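Local coordinates for hypothetical protein SP2199 (Streptococcus pneumoniae TIGR4, PDB 2IBO) that is of unknown function but belongs to the thiamine-binding protein family and may bind thiamine, at residues A[3-8]-A[72-77]. Residues are numbered along the deposited sequence; the frame is centred on the assembly and turned at random.
Sequences ASIALQ and ANVKIN
Strands 3-8 and 72-77 form the antiparallel pairing of the first and last strands in the four-stranded sheet, the short segments running at 169° to each other. S4, A6 and Q8 face N77, K75 and N73 as hydrogen-bonded pairs, each closed by two backbone bonds: A6 N reaches K75 O at 2.9 Å, K75 N returns to A6 O at 3.0 Å, and Q8 N bonds N73 O at 3.1 Å. I5–I76 and L7–V74 are the non-hydrogen-bonded pairs, with side chains on the sheet face packed by helix 49-64. There L7 CD1 meets V74 CG2 at 3.7 Å, and I5, with CG2 anti to the backbone N, turns this methyl to V74 CG1, 4.0 Å away. With the βαββαβ order of elements, the strand order 2-3-1-4 is that of a ferredoxin-like α+β fold, and 72-77 also pairs antiparallel with a strand of the second subunit, extending the sheet. On the other face A6 CB sits 3.6 Å from K75 CB; beyond it the extended lysine chain carries NZ to salt bridges with E42 of its own chain and E42 of the third subunit. The Q8 and N73 side chains run alongside, amide planes 63° apart, while N73 ND2 hydrogen-bonds to N73 OD1 of the fourth subunit.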
# COMPACT_ATOMS: atom_id res chain seq x y z
N ALA A 3 13.61 12.96 -0.74
CA ALA A 3 12.51 12.06 -0.43
C ALA A 3 11.29 12.32 -1.29
O ALA A 3 11.08 13.42 -1.78
CB ALA A 3 12.14 12.19 1.03
N SER A 4 10.48 11.29 -1.47
CA SER A 4 9.27 11.42 -2.25
C SER A 4 8.18 10.74 -1.44
O SER A 4 8.41 9.70 -0.82
CB SER A 4 9.42 10.75 -3.62
OG SER A 4 8.40 11.19 -4.50
N ILE A 5 7.00 11.35 -1.43
CA ILE A 5 5.85 10.88 -0.66
C ILE A 5 4.65 10.82 -1.58
O ILE A 5 4.38 11.76 -2.33
CB ILE A 5 5.54 11.88 0.49
CG1 ILE A 5 6.63 11.77 1.55
CG2 ILE A 5 4.16 11.66 1.06
CD1 ILE A 5 6.78 10.37 2.08
N ALA A 6 3.93 9.70 -1.55
CA ALA A 6 2.73 9.55 -2.36
C ALA A 6 1.61 9.47 -1.34
O ALA A 6 1.68 8.68 -0.39
CB ALA A 6 2.82 8.27 -3.17
N LEU A 7 0.59 10.30 -1.49
CA LEU A 7 -0.50 10.29 -0.51
C LEU A 7 -1.88 10.04 -1.12
O LEU A 7 -2.23 10.59 -2.18
CB LEU A 7 -0.53 11.62 0.28
CG LEU A 7 -1.64 11.82 1.33
CD1 LEU A 7 -1.45 10.83 2.52
CD2 LEU A 7 -1.62 13.27 1.81
N GLN A 8 -2.64 9.19 -0.44
CA GLN A 8 -4.00 8.85 -0.84
C GLN A 8 -4.84 8.87 0.42
O GLN A 8 -4.56 8.14 1.37
CB GLN A 8 -4.09 7.45 -1.44
CG GLN A 8 -5.52 7.04 -1.69
CD GLN A 8 -5.65 5.65 -2.29
OE1 GLN A 8 -6.70 5.29 -2.83
NE2 GLN A 8 -4.58 4.85 -2.19
N ALA A 72 -5.41 6.49 5.45
CA ALA A 72 -4.52 6.95 4.39
C ALA A 72 -3.47 5.92 4.03
O ALA A 72 -2.99 5.18 4.87
CB ALA A 72 -3.84 8.26 4.82
N ASN A 73 -3.13 5.89 2.74
CA ASN A 73 -2.10 5.00 2.23
C ASN A 73 -1.00 5.98 1.94
O ASN A 73 -1.26 7.02 1.33
CB ASN A 73 -2.52 4.35 0.91
CG ASN A 73 -3.43 3.15 1.09
OD1 ASN A 73 -4.27 2.86 0.23
ND2 ASN A 73 -3.25 2.41 2.18
N VAL A 74 0.21 5.69 2.38
CA VAL A 74 1.32 6.58 2.09
C VAL A 74 2.49 5.76 1.60
O VAL A 74 2.72 4.65 2.09
CB VAL A 74 1.77 7.37 3.34
CG1 VAL A 74 2.84 8.37 2.95
CG2 VAL A 74 0.59 8.09 3.95
N LYS A 75 3.20 6.29 0.61
CA LYS A 75 4.38 5.64 0.08
C LYS A 75 5.51 6.61 0.33
O LYS A 75 5.39 7.80 0.03
CB LYS A 75 4.27 5.42 -1.43
CG LYS A 75 3.45 4.23 -1.82
CD LYS A 75 3.24 4.23 -3.32
CE LYS A 75 2.25 3.15 -3.73
NZ LYS A 75 1.92 3.27 -5.18
N ILE A 76 6.59 6.11 0.90
CA ILE A 76 7.73 6.96 1.14
C ILE A 76 8.91 6.35 0.43
O ILE A 76 9.04 5.12 0.35
CB ILE A 76 8.01 7.09 2.65
CG1 ILE A 76 6.70 7.47 3.37
CG2 ILE A 76 9.13 8.12 2.87
CD1 ILE A 76 6.84 7.87 4.82
N ASN A 77 9.74 7.20 -0.14
CA ASN A 77 10.94 6.77 -0.84
C ASN A 77 12.03 7.74 -0.40
O ASN A 77 11.98 8.92 -0.72
CB ASN A 77 10.71 6.83 -2.36
CG ASN A 77 11.90 6.35 -3.16
OD1 ASN A 77 12.70 5.55 -2.69
ND2 ASN A 77 12.00 6.82 -4.39